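Local structure of homocysteine S-methyltransferase (5DMM) at residues Thr68-Ala73 and Gly93-Leu98; Gln87-Ile92 and Arg153-Leu158; Asn234-Leu239 and Leu281-Ala286. The protein catalyses methyl transfer from S-methylmethionine, or less efficiently S-adenosylmethionine, to homocysteine, yielding methionine, with zinc as cofactor. All coordinates share one frame; numbering follows the deposited sequence.

Interaction 1: residues Thr68-Ala73 and Gly93-Leu98. With HCS (2-amino-4-mercapto-butyric acid), chain F.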
ATOM      1  N   THR A  68       6.029   2.606   1.376  1.00 13.96           N
ATOM      2  CA  THR A  68       7.289   2.150   1.989  1.00 13.30           C
ATOM      3  C   THR A  68       7.507   0.650   1.823  1.00 16.06           C
ATOM      4  O   THR A  68       6.568  -0.110   1.562  1.00 16.80           O
ATOM      5  CB  THR A  68       7.343   2.500   3.487  1.00 10.86           C
ATOM      6  OG1 THR A  68       6.248   1.871   4.173  1.00 14.19           O
ATOM      7  CG2 THR A  68       7.258   4.009   3.677  1.00 14.74           C
ATOM      8  N   ALA A  69       8.763   0.226   1.978  1.00 14.56           N
ATOM      9  CA  ALA A  69       9.118  -1.183   1.814  1.00 15.14           C
ATOM     10  C   ALA A  69       8.862  -1.998   3.081  1.00 16.74           C
ATOM     11  O   ALA A  69       9.744  -2.732   3.533  1.00 24.10           O
ATOM     12  CB  ALA A  69      10.586  -1.300   1.406  1.00 19.15           C
ATOM     13  N   SER A  70       7.673  -1.858   3.670  1.00 14.08           N
ATOM     14  CA  SER A  70       7.389  -2.494   4.959  1.00 18.11           C
ATOM     15  C   SER A  70       6.306  -3.570   4.870  1.00 15.08           C
ATOM     16  O   SER A  70       5.799  -4.017   5.892  1.00 15.67           O
ATOM     17  CB  SER A  70       6.971  -1.441   5.989  1.00 19.32           C
ATOM     18  OG  SER A  70       5.965  -0.588   5.456  1.00 16.88           O
ATOM     19  N   TYR A  71       5.942  -3.958   3.654  1.00 17.69           N
ATOM     20  CA  TYR A  71       4.854  -4.918   3.428  1.00 15.62           C
ATOM     21  C   TYR A  71       4.997  -6.213   4.235  1.00 19.78           C
ATOM     22  O   TYR A  71       3.998  -6.779   4.723  1.00 15.04           O
ATOM     23  CB  TYR A  71       4.787  -5.250   1.940  1.00 17.64           C
ATOM     24  CG  TYR A  71       3.725  -6.259   1.561  1.00 16.26           C
ATOM     25  CD1 TYR A  71       2.381  -5.913   1.569  1.00 19.25           C
ATOM     26  CD2 TYR A  71       4.074  -7.553   1.181  1.00 19.57           C
ATOM     27  CE1 TYR A  71       1.410  -6.824   1.215  1.00 17.37           C
ATOM     28  CE2 TYR A  71       3.110  -8.472   0.823  1.00 20.93           C
ATOM     29  CZ  TYR A  71       1.780  -8.100   0.833  1.00 19.03           C
ATOM     30  OH  TYR A  71       0.813  -9.012   0.480  1.00 21.60           O
ATOM     31  N   GLN A  72       6.234  -6.689   4.349  1.00 19.11           N
ATOM     32  CA  GLN A  72       6.527  -7.905   5.105  1.00 17.87           C
ATOM     33  C   GLN A  72       7.478  -7.625   6.270  1.00 19.07           C
ATOM     34  O   GLN A  72       8.130  -8.529   6.793  1.00 24.22           O
ATOM     35  CB  GLN A  72       7.078  -8.991   4.170  1.00 23.92           C
ATOM     36  CG  GLN A  72       5.929  -9.809   3.552  1.00 26.64           C
ATOM     37  CD  GLN A  72       6.254 -10.443   2.214  1.00 28.74           C
ATOM     38  OE1 GLN A  72       6.948  -9.857   1.381  1.00 38.24           O
ATOM     39  NE2 GLN A  72       5.731 -11.643   1.993  1.00 28.08           N
ATOM     40  N   ALA A  73       7.530  -6.362   6.687  1.00 16.83           N
ATOM     41  CA  ALA A  73       8.339  -5.970   7.838  1.00 21.28           C
ATOM     42  C   ALA A  73       7.502  -5.890   9.124  1.00 20.97           C
ATOM     43  O   ALA A  73       6.909  -4.859   9.443  1.00 19.35           O
ATOM     44  CB  ALA A  73       9.028  -4.641   7.567  1.00 20.43           C
ATOM     45  N   GLY A  93      10.740   1.758  10.688  1.00 14.72           N
ATOM     46  CA  GLY A  93      10.890   3.202  10.695  1.00 14.74           C
ATOM     47  C   GLY A  93      11.833   3.682   9.601  1.00 15.62           C
ATOM     48  O   GLY A  93      11.587   4.710   8.952  1.00 15.86           O
ATOM     49  N   LYS A  94      12.907   2.929   9.392  1.00 16.97           N
ATOM     50  CA  LYS A  94      13.869   3.226   8.336  1.00 16.49           C
ATOM     51  C   LYS A  94      13.219   3.251   6.948  1.00 14.97           C
ATOM     52  O   LYS A  94      13.590   4.069   6.108  1.00 16.52           O
ATOM     53  CB  LYS A  94      14.996   2.202   8.346  1.00 16.68           C
ATOM     54  CG  LYS A  94      16.065   2.452   7.296  1.00 21.60           C
ATOM     55  CD  LYS A  94      16.878   3.694   7.619  1.00 27.26           C
ATOM     56  CE  LYS A  94      18.216   3.687   6.888  1.00 34.40           C
ATOM     57  NZ  LYS A  94      19.108   2.596   7.369  1.00 36.70           N
ATOM     58  N   SER A  95      12.249   2.368   6.724  1.00 15.01           N
ATOM     59  CA  SER A  95      11.577   2.298   5.425  1.00 14.56           C
ATOM     60  C   SER A  95      10.852   3.611   5.134  1.00 14.98           C
ATOM     61  O   SER A  95      10.774   4.034   3.975  1.00 15.77           O
ATOM     62  CB  SER A  95      10.606   1.104   5.357  1.00 17.19           C
ATOM     63  OG  SER A  95       9.379   1.354   6.032  1.00 15.86           O
ATOM     64  N   VAL A  96      10.342   4.250   6.188  1.00 16.49           N
ATOM     65  CA  VAL A  96       9.677   5.548   6.089  1.00 17.16           C
ATOM     66  C   VAL A  96      10.701   6.649   5.891  1.00 17.11           C
ATOM     67  O   VAL A  96      10.519   7.538   5.074  1.00 15.76           O
ATOM     68  CB  VAL A  96       8.849   5.876   7.345  1.00 15.16           C
ATOM     69  CG1 VAL A  96       8.087   7.214   7.159  1.00 15.89           C
ATOM     70  CG2 VAL A  96       7.866   4.754   7.637  1.00 15.12           C
ATOM     71  N   GLU A  97      11.787   6.576   6.649  1.00 15.67           N
ATOM     72  CA  GLU A  97      12.845   7.566   6.560  1.00 17.25           C
ATOM     73  C   GLU A  97      13.403   7.659   5.135  1.00 15.36           C
ATOM     74  O   GLU A  97      13.632   8.753   4.628  1.00 17.53           O
ATOM     75  CB  GLU A  97      13.961   7.223   7.557  1.00 20.39           C
ATOM     76  CG  GLU A  97      15.105   8.208   7.609  1.00 27.23           C
ATOM     77  CD  GLU A  97      16.252   7.694   8.481  1.00 38.58           C
ATOM     78  OE1 GLU A  97      15.976   7.074   9.535  1.00 42.40           O
ATOM     79  OE2 GLU A  97      17.430   7.885   8.099  1.00 50.25           O
ATOM     80  N   LEU A  98      13.605   6.512   4.491  1.00 15.17           N
ATOM     81  CA  LEU A  98      14.193   6.500   3.148  1.00 17.40           C
ATOM     82  C   LEU A  98      13.239   7.107   2.132  1.00 16.08           C
ATOM     83  O   LEU A  98      13.674   7.785   1.202  1.00 14.34           O
ATOM     84  CB  LEU A  98      14.569   5.082   2.724  1.00 15.64           C
ATOM     85  CG  LEU A  98      15.713   4.445   3.513  1.00 15.28           C
ATOM     86  CD1 LEU A  98      15.784   2.956   3.214  1.00 18.61           C
ATOM     87  CD2 LEU A  98      17.034   5.132   3.135  1.00 18.95           C
TER
HETATM   88  N   HCS F 505       4.711  -4.688  -1.153  0.82 37.06           N
HETATM   89  CA  HCS F 505       3.771  -4.132  -2.107  0.82 36.38           C
HETATM   90  CB  HCS F 505       2.490  -4.957  -2.098  0.82 34.42           C
HETATM   91  CG  HCS F 505       2.766  -6.398  -2.510  0.82 35.27           C
HETATM   92  SD  HCS F 505       1.198  -7.250  -2.815  0.82 38.40           S
HETATM   93  C   HCS F 505       3.455  -2.715  -1.729  0.82 34.89           C
HETATM   94  OXT HCS F 505       3.980  -2.241  -0.699  0.82 25.42           O
HETATM   95  O   HCS F 505       2.679  -2.062  -2.459  0.82 35.94           O
HETATM   96  O   HOH W   1      10.720   2.224   2.027  1.00 13.46           O
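Ala69 and Ser95 meet through a single water that bridges their backbones: it accepts from Ala69 N at 2.8 Å and donates to Ser95 O, a carbonyl of helix 85-109. The direct touches around it are van der Waals contacts. Ser95 carries most of the helix side of the contact, its OG lying 3.5 Å from Thr68 CB and also approaching Ser70 CB. With chi1 at 78°, that hydroxyl sits between its own backbone N and carbonyl carbon, near enough to the preceding turn to bond Ile92 O, and what it presents to the loop is therefore mostly packing. Thr68 CG2 reaches past Ser95 to Val96, 3.7 Å from its CA, while the methyls Thr68 CG2 and Val96 CG2 stand farther apart.

The family fold is a TIM barrel, and the 68-73 loop follows strand 65-67 and leads to helix 75-78; the contact thus packs the loop that follows a barrel strand against a helix of the outer layer. Thr68 OG1 donates to Ser70 OG at 2.8 Å, and both hydroxyls also bond the backbone of Ser121, on neighbouring strand 117-122. An inverse gamma turn centred on Ala69 runs into a type I turn from Ser70 to Ala73.

Tyr71, within these turns, lines the homocysteine pocket. Its CG is anti to the backbone N (chi1 179°), carrying the ring away from the helix, with one face turned to the ligand. Homocysteine CG stands 3.8 Å above the ring plane, over its centre, whereas the ligand amino nitrogen sits nearer the root of the side chain, 3.1 Å from Tyr71 CB. The phenol OH, hydrogen-bonded to Glu134, lies 3.8 Å from the ligand sulfur SD.

Interaction 2: residues Gln87-Ile92 and Arg153-Leu158; sequences QSKALI and RVEALL
Two helices of the outer layer of the TIM barrel, 85-109 and 143-159, pack here through Ile92 and Ala156, with the short segments crossing at -45° and their axes approaching to 8.7 Å. The small methyl of Ala156 is consistent with this spacing: Lys89 and Ala156 are the nearest pair by CA, and Ala156 CB faces the opposing helix, 3.8 Å from Lys89 O and 4.0 Å from Lys89 CB.

Ile92 spreads over this surface with both branches. Its CG2, anti to the backbone N (the CG1 branch has chi1 -68°), reaches Ala156 CB at 3.6 Å and comes equally near Leu157 CD2. The other branch extends to CD1, which ends against the backbone of the facing helix, 3.9 Å from Arg153 CA and almost as near its CB. Ile92 meets the side chains of Arg153 and Leu157 at about a right angle, its two arms dividing between them on the facing helix. Leu157 continues inward to Val122 and Leu165 of the barrel strands, so the apolar patch joins the helix layer to the barrel wall.

Arg153 offers Ile92 only the start of its chain. A bend at chi3 (54°) helps take the guanidinium group away from the interface to the 68-73 loop, whose Ser70 O accepts a hydrogen bond from NH1.

The polar part lies at the side of the contact. Lys89 bends at chi2 and chi3 to bring NZ toward Glu155 OE1, a long salt bridge of 3.8 Å, while Glu155 OE2 is hydrogen-bonded to Tyr186 OH. At that separation the charges probably add a modest, weakly directional attraction; the fit between these helices probably rests mainly on Ile92 and the base of Lys89 against Ala156 and Leu157.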
ATOM      1  N   GLN A  87      14.412  -3.895  17.245  1.00 15.68           N
ATOM      2  CA  GLN A  87      15.220  -3.955  16.032  1.00 12.60           C
ATOM      3  C   GLN A  87      14.308  -3.889  14.814  1.00 16.80           C
ATOM      4  O   GLN A  87      14.588  -3.166  13.855  1.00 15.72           O
ATOM      5  CB  GLN A  87      16.070  -5.228  15.983  1.00 13.96           C
ATOM      6  CG  GLN A  87      17.222  -5.244  17.000  1.00 15.67           C
ATOM      7  CD  GLN A  87      17.918  -6.598  17.067  1.00 17.02           C
ATOM      8  OE1 GLN A  87      17.296  -7.607  17.413  1.00 18.67           O
ATOM      9  NE2 GLN A  87      19.218  -6.625  16.739  1.00 19.68           N
ATOM     10  N   SER A  88      13.222  -4.657  14.866  1.00 15.34           N
ATOM     11  CA  SER A  88      12.262  -4.710  13.760  1.00 15.92           C
ATOM     12  C   SER A  88      11.597  -3.353  13.539  1.00 14.70           C
ATOM     13  O   SER A  88      11.460  -2.896  12.386  1.00 14.38           O
ATOM     14  CB  SER A  88      11.214  -5.800  14.020  1.00 18.27           C
ATOM     15  OG  SER A  88      11.808  -7.091  13.966  1.00 16.71           O
ATOM     16  N   LYS A  89      11.196  -2.695  14.627  1.00 14.48           N
ATOM     17  CA  LYS A  89      10.593  -1.367  14.524  1.00 19.01           C
ATOM     18  C   LYS A  89      11.591  -0.346  13.972  1.00 16.10           C
ATOM     19  O   LYS A  89      11.215   0.574  13.256  1.00 15.40           O
ATOM     20  CB  LYS A  89      10.032  -0.903  15.882  1.00 17.03           C
ATOM     21  CG  LYS A  89       8.986  -1.858  16.442  1.00 19.57           C
ATOM     22  CD  LYS A  89       7.866  -1.210  17.228  1.00 28.54           C
ATOM     23  CE  LYS A  89       8.334  -0.238  18.264  1.00 29.84           C
ATOM     24  NZ  LYS A  89       7.141   0.343  18.965  1.00 32.72           N
ATOM     25  N   ALA A  90      12.871  -0.513  14.291  1.00 15.96           N
ATOM     26  CA  ALA A  90      13.902   0.330  13.692  1.00 14.09           C
ATOM     27  C   ALA A  90      13.912   0.213  12.169  1.00 13.11           C
ATOM     28  O   ALA A  90      14.028   1.217  11.455  1.00 15.41           O
ATOM     29  CB  ALA A  90      15.301  -0.041  14.268  1.00 14.82           C
ATOM     30  N   LEU A  91      13.783  -1.008  11.662  1.00 13.43           N
ATOM     31  CA  LEU A  91      13.841  -1.213  10.221  1.00 12.99           C
ATOM     32  C   LEU A  91      12.557  -0.708   9.571  1.00 13.57           C
ATOM     33  O   LEU A  91      12.585  -0.156   8.470  1.00 14.68           O
ATOM     34  CB  LEU A  91      14.057  -2.684   9.885  1.00 14.21           C
ATOM     35  CG  LEU A  91      15.432  -3.211  10.294  1.00 17.03           C
ATOM     36  CD1 LEU A  91      15.600  -4.643   9.843  1.00 19.27           C
ATOM     37  CD2 LEU A  91      16.501  -2.344   9.675  1.00 18.24           C
ATOM     38  N   ILE A  92      11.439  -0.895  10.261  1.00 13.82           N
ATOM     39  CA  ILE A  92      10.165  -0.397   9.749  1.00 13.08           C
ATOM     40  C   ILE A  92      10.237   1.120   9.636  1.00 15.16           C
ATOM     41  O   ILE A  92       9.863   1.701   8.599  1.00 16.92           O
ATOM     42  CB  ILE A  92       8.998  -0.830  10.647  1.00 14.36           C
ATOM     43  CG1 ILE A  92       8.805  -2.350  10.551  1.00 13.37           C
ATOM     44  CG2 ILE A  92       7.715  -0.095  10.259  1.00 14.40           C
ATOM     45  CD1 ILE A  92       8.081  -2.938  11.736  1.00 16.67           C
ATOM     46  N   ARG A 153       4.134  -2.486  13.935  1.00 13.17           N
ATOM     47  CA  ARG A 153       4.404  -1.860  12.637  1.00 12.93           C
ATOM     48  C   ARG A 153       3.586  -0.577  12.471  1.00 16.19           C
ATOM     49  O   ARG A 153       4.093   0.425  11.958  1.00 15.08           O
ATOM     50  CB  ARG A 153       4.124  -2.827  11.481  1.00 12.57           C
ATOM     51  CG  ARG A 153       4.166  -2.156  10.103  1.00 14.46           C
ATOM     52  CD  ARG A 153       4.109  -3.186   8.983  1.00 15.10           C
ATOM     53  NE  ARG A 153       2.960  -4.066   9.133  1.00 15.41           N
ATOM     54  CZ  ARG A 153       2.681  -5.079   8.322  1.00 15.89           C
ATOM     55  NH1 ARG A 153       3.470  -5.339   7.279  1.00 18.57           N
ATOM     56  NH2 ARG A 153       1.607  -5.828   8.548  1.00 15.30           N
ATOM     57  N   VAL A 154       2.326  -0.596  12.893  1.00 14.64           N
ATOM     58  CA  VAL A 154       1.526   0.625  12.852  1.00 12.54           C
ATOM     59  C   VAL A 154       2.210   1.722  13.662  1.00 15.12           C
ATOM     60  O   VAL A 154       2.356   2.844  13.197  1.00 14.35           O
ATOM     61  CB  VAL A 154       0.085   0.397  13.377  1.00 15.84           C
ATOM     62  CG1 VAL A 154      -0.608   1.718  13.641  1.00 15.07           C
ATOM     63  CG2 VAL A 154      -0.716  -0.438  12.369  1.00 16.39           C
ATOM     64  N   GLU A 155       2.659   1.386  14.872  1.00 14.21           N
ATOM     65  CA  GLU A 155       3.303   2.379  15.714  1.00 15.33           C
ATOM     66  C   GLU A 155       4.601   2.908  15.099  1.00 13.52           C
ATOM     67  O   GLU A 155       4.837   4.115  15.077  1.00 16.79           O
ATOM     68  CB  GLU A 155       3.538   1.796  17.111  1.00 16.25           C
ATOM     69  CG  GLU A 155       2.228   1.744  17.888  1.00 15.63           C
ATOM     70  CD  GLU A 155       2.356   1.232  19.326  1.00 25.19           C
ATOM     71  OE1 GLU A 155       3.482   0.941  19.782  1.00 23.25           O
ATOM     72  OE2 GLU A 155       1.308   1.120  19.999  1.00 20.95           O
ATOM     73  N   ALA A 156       5.410   2.012  14.551  1.00 13.57           N
ATOM     74  CA  ALA A 156       6.699   2.395  13.988  1.00 17.73           C
ATOM     75  C   ALA A 156       6.533   3.285  12.755  1.00 16.18           C
ATOM     76  O   ALA A 156       7.281   4.253  12.573  1.00 15.89           O
ATOM     77  CB  ALA A 156       7.508   1.154  13.644  1.00 16.57           C
ATOM     78  N   LEU A 157       5.543   2.968  11.923  1.00 14.12           N
ATOM     79  CA  LEU A 157       5.287   3.747  10.706  1.00 13.63           C
ATOM     80  C   LEU A 157       4.796   5.161  11.050  1.00 13.73           C
ATOM     81  O   LEU A 157       5.216   6.145  10.437  1.00 16.06           O
ATOM     82  CB  LEU A 157       4.264   3.031   9.809  1.00 13.17           C
ATOM     83  CG  LEU A 157       4.702   1.726   9.122  1.00 11.75           C
ATOM     84  CD1 LEU A 157       3.498   1.034   8.466  1.00 12.40           C
ATOM     85  CD2 LEU A 157       5.778   1.965   8.051  1.00 13.06           C
ATOM     86  N   LEU A 158       3.911   5.262  12.040  1.00 14.07           N
ATOM     87  CA  LEU A 158       3.378   6.563  12.437  1.00 15.67           C
ATOM     88  C   LEU A 158       4.464   7.391  13.131  1.00 16.10           C
ATOM     89  O   LEU A 158       4.630   8.581  12.838  1.00 17.62           O
ATOM     90  CB  LEU A 158       2.146   6.395  13.351  1.00 17.64           C
ATOM     91  CG  LEU A 158       0.902   5.774  12.699  1.00 18.20           C
ATOM     92  CD1 LEU A 158      -0.211   5.495  13.717  1.00 18.26           C
ATOM     93  CD2 LEU A 158       0.376   6.659  11.575  1.00 19.14           C
TER

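Interaction 3: residues Asn234-Leu239 and Leu281-Ala286; sequences NTTAAL and LPQWQA
Trp284 and Thr235 join two nearly parallel outer helices of the TIM barrel, 235-243 and 281-286, whose short segments run 11° apart with axes 9.6 Å from each other.

Two side-chain hydrogen bonds connect them. The indole NE1 donates to Thr235 OG1 at 2.9 Å, but the bond is distinctly bent, 137° at the hydrogen, and the oxygen lies somewhat out of the ring plane. Thr235 OG1 sits between its backbone N and carbonyl carbon (chi1 56°), where it is also hydrogen-bonded to Leu232 O; one hydroxyl thereby links the indole to the backbone three residues earlier. Beside it, Thr236 OG1 donates to Gln283 OE1 at 2.8 Å, tilted from the amide carbonyl plane. Gln283 is exposed, which places this second bond at the outer margin, while the indole bond lies deeper.

Apolar packing covers the inner side. Trp284 also rests against Val252 and Ile292 of the barrel strands and against Pro254, and its ring meets that of Tyr280. A leucine in place of Trp284 would probably leave Thr235 OG1 without its indole donor and open a gap beside Pro254 that the shorter side chain could not fill.

Leu239, one turn on from Thr235, packs against the pyrrole part of the same indole and inward on Ile227 and Val252. Its approach to the ring is oblique, with Leu239 CD1 3.6 Å from Trp284 CD1 and slightly farther from Trp284 CG.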
ATOM      1  N   ASN A 234      -9.292  -7.757 -14.385  1.00 25.74           N
ATOM      2  CA  ASN A 234     -10.293  -7.921 -13.335  1.00 27.80           C
ATOM      3  C   ASN A 234     -10.560  -6.646 -12.528  1.00 27.06           C
ATOM      4  O   ASN A 234     -11.402  -6.634 -11.622  1.00 28.09           O
ATOM      5  CB  ASN A 234      -9.870  -9.059 -12.398  1.00 30.05           C
ATOM      6  CG  ASN A 234      -9.875 -10.408 -13.093  1.00 33.29           C
ATOM      7  OD1 ASN A 234     -10.658 -10.630 -14.013  1.00 37.43           O
ATOM      8  ND2 ASN A 234      -9.006 -11.311 -12.657  1.00 33.55           N
ATOM      9  N   THR A 235      -9.866  -5.568 -12.881  1.00 21.26           N
ATOM     10  CA  THR A 235      -9.943  -4.321 -12.120  1.00 22.87           C
ATOM     11  C   THR A 235     -11.235  -3.539 -12.310  1.00 23.42           C
ATOM     12  O   THR A 235     -11.855  -3.131 -11.341  1.00 19.33           O
ATOM     13  CB  THR A 235      -8.791  -3.377 -12.472  1.00 20.86           C
ATOM     14  OG1 THR A 235      -8.786  -3.132 -13.884  1.00 23.74           O
ATOM     15  CG2 THR A 235      -7.458  -3.995 -12.055  1.00 19.85           C
ATOM     16  N   THR A 236     -11.631  -3.312 -13.555  1.00 21.95           N
ATOM     17  CA  THR A 236     -12.734  -2.397 -13.823  1.00 20.98           C
ATOM     18  C   THR A 236     -14.056  -2.885 -13.227  1.00 18.79           C
ATOM     19  O   THR A 236     -14.801  -2.100 -12.653  1.00 20.36           O
ATOM     20  CB  THR A 236     -12.875  -2.142 -15.350  1.00 21.48           C
ATOM     21  OG1 THR A 236     -11.677  -1.506 -15.815  1.00 22.78           O
ATOM     22  CG2 THR A 236     -14.057  -1.221 -15.648  1.00 21.21           C
ATOM     23  N   ALA A 237     -14.329  -4.183 -13.329  1.00 21.51           N
ATOM     24  CA  ALA A 237     -15.568  -4.746 -12.786  1.00 21.45           C
ATOM     25  C   ALA A 237     -15.651  -4.573 -11.267  1.00 20.78           C
ATOM     26  O   ALA A 237     -16.711  -4.254 -10.718  1.00 19.27           O
ATOM     27  CB  ALA A 237     -15.674  -6.222 -13.150  1.00 23.72           C
ATOM     28  N   ALA A 238     -14.523  -4.791 -10.604  1.00 20.48           N
ATOM     29  CA  ALA A 238     -14.439  -4.649  -9.154  1.00 20.74           C
ATOM     30  C   ALA A 238     -14.658  -3.205  -8.736  1.00 19.70           C
ATOM     31  O   ALA A 238     -15.390  -2.939  -7.782  1.00 19.84           O
ATOM     32  CB  ALA A 238     -13.098  -5.136  -8.655  1.00 18.12           C
ATOM     33  N   LEU A 239     -14.017  -2.275  -9.446  1.00 18.47           N
ATOM     34  CA  LEU A 239     -14.168  -0.856  -9.143  1.00 18.02           C
ATOM     35  C   LEU A 239     -15.591  -0.394  -9.378  1.00 17.20           C
ATOM     36  O   LEU A 239     -16.133   0.373  -8.588  1.00 16.47           O
ATOM     37  CB  LEU A 239     -13.218   0.001  -9.978  1.00 19.22           C
ATOM     38  CG  LEU A 239     -11.737  -0.017  -9.604  1.00 16.57           C
ATOM     39  CD1 LEU A 239     -10.914   0.810 -10.604  1.00 20.98           C
ATOM     40  CD2 LEU A 239     -11.544   0.495  -8.175  1.00 17.63           C
ATOM     41  N   LEU A 281      -6.868   4.043 -17.482  1.00 19.06           N
ATOM     42  CA  LEU A 281      -7.102   5.218 -16.656  1.00 18.82           C
ATOM     43  C   LEU A 281      -8.500   5.852 -16.863  1.00 23.79           C
ATOM     44  O   LEU A 281      -9.176   6.176 -15.881  1.00 20.53           O
ATOM     45  CB  LEU A 281      -5.988   6.239 -16.892  1.00 23.03           C
ATOM     46  CG  LEU A 281      -6.053   7.616 -16.229  1.00 30.17           C
ATOM     47  CD1 LEU A 281      -6.475   7.527 -14.784  1.00 32.82           C
ATOM     48  CD2 LEU A 281      -4.692   8.288 -16.326  1.00 39.10           C
ATOM     49  N   PRO A 282      -8.954   6.013 -18.120  1.00 20.59           N
ATOM     50  CA  PRO A 282     -10.311   6.576 -18.241  1.00 18.72           C
ATOM     51  C   PRO A 282     -11.429   5.694 -17.658  1.00 18.37           C
ATOM     52  O   PRO A 282     -12.316   6.252 -17.006  1.00 18.97           O
ATOM     53  CB  PRO A 282     -10.488   6.745 -19.759  1.00 23.37           C
ATOM     54  CG  PRO A 282      -9.111   6.847 -20.284  1.00 19.70           C
ATOM     55  CD  PRO A 282      -8.272   5.947 -19.425  1.00 20.13           C
ATOM     56  N   GLN A 283     -11.408   4.380 -17.882  1.00 17.49           N
ATOM     57  CA  GLN A 283     -12.412   3.489 -17.298  1.00 16.63           C
ATOM     58  C   GLN A 283     -12.376   3.571 -15.777  1.00 15.39           C
ATOM     59  O   GLN A 283     -13.411   3.616 -15.119  1.00 17.63           O
ATOM     60  CB  GLN A 283     -12.182   2.024 -17.657  1.00 25.22           C
ATOM     61  CG  GLN A 283     -12.434   1.579 -19.060  1.00 38.26           C
ATOM     62  CD  GLN A 283     -11.728   0.259 -19.309  1.00 33.22           C
ATOM     63  OE1 GLN A 283     -11.856  -0.687 -18.520  1.00 30.19           O
ATOM     64  NE2 GLN A 283     -10.934   0.204 -20.375  1.00 34.74           N
ATOM     65  N   TRP A 284     -11.165   3.537 -15.232  1.00 16.27           N
ATOM     66  CA  TRP A 284     -10.993   3.546 -13.777  1.00 16.61           C
ATOM     67  C   TRP A 284     -11.484   4.839 -13.162  1.00 16.23           C
ATOM     68  O   TRP A 284     -12.192   4.816 -12.150  1.00 15.39           O
ATOM     69  CB  TRP A 284      -9.521   3.332 -13.412  1.00 15.06           C
ATOM     70  CG  TRP A 284      -9.040   1.966 -13.694  1.00 15.19           C
ATOM     71  CD1 TRP A 284      -9.799   0.865 -13.983  1.00 17.95           C
ATOM     72  CD2 TRP A 284      -7.680   1.530 -13.704  1.00 15.18           C
ATOM     73  NE1 TRP A 284      -8.989  -0.226 -14.179  1.00 18.71           N
ATOM     74  CE2 TRP A 284      -7.683   0.154 -14.009  1.00 16.39           C
ATOM     75  CE3 TRP A 284      -6.457   2.176 -13.491  1.00 14.60           C
ATOM     76  CZ2 TRP A 284      -6.504  -0.591 -14.124  1.00 16.12           C
ATOM     77  CZ3 TRP A 284      -5.284   1.437 -13.608  1.00 15.42           C
ATOM     78  CH2 TRP A 284      -5.319   0.067 -13.917  1.00 16.56           C
ATOM     79  N   GLN A 285     -11.110   5.966 -13.765  1.00 14.27           N
ATOM     80  CA  GLN A 285     -11.486   7.262 -13.225  1.00 17.43           C
ATOM     81  C   GLN A 285     -13.002   7.431 -13.262  1.00 17.69           C
ATOM     82  O   GLN A 285     -13.597   7.998 -12.346  1.00 16.15           O
ATOM     83  CB  GLN A 285     -10.811   8.391 -13.999  1.00 18.33           C
ATOM     84  CG  GLN A 285     -11.192   9.787 -13.524  1.00 21.89           C
ATOM     85  CD  GLN A 285     -10.348  10.881 -14.161  1.00 31.14           C
ATOM     86  OE1 GLN A 285      -9.319  10.606 -14.781  1.00 34.58           O
ATOM     87  NE2 GLN A 285     -10.776  12.132 -14.001  1.00 29.87           N
ATOM     88  N   ALA A 286     -13.618   6.919 -14.321  1.00 16.64           N
ATOM     89  CA  ALA A 286     -15.062   6.997 -14.465  1.00 16.06           C
ATOM     90  C   ALA A 286     -15.755   6.120 -13.426  1.00 16.53           C
ATOM     91  O   ALA A 286     -16.944   6.296 -13.157  1.00 19.03           O
ATOM     92  CB  ALA A 286     -15.487   6.588 -15.873  1.00 18.43           C
TER

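Interactions 1 and 2 share helix 85-109 and meet directly: the Arg153 side chain of interaction 2 reaches the loop of interaction 1, and Ile92 CD1 packs on Ala73 O. Interaction 3 stands on the opposite side of the chain's centre, its own centre about 29 Å from that of interaction 1. All three are mainly buried, yet their chemistry differs with place. Nearest the chain's centre, interaction 1 joins a ligand-contacting loop to a helix through water and small side chains; interaction 2 relies on apolar helix packing with a long ion pair beside it; interaction 3, farthest out, uses direct side-chain hydrogen bonds, one reaching an exposed glutamine.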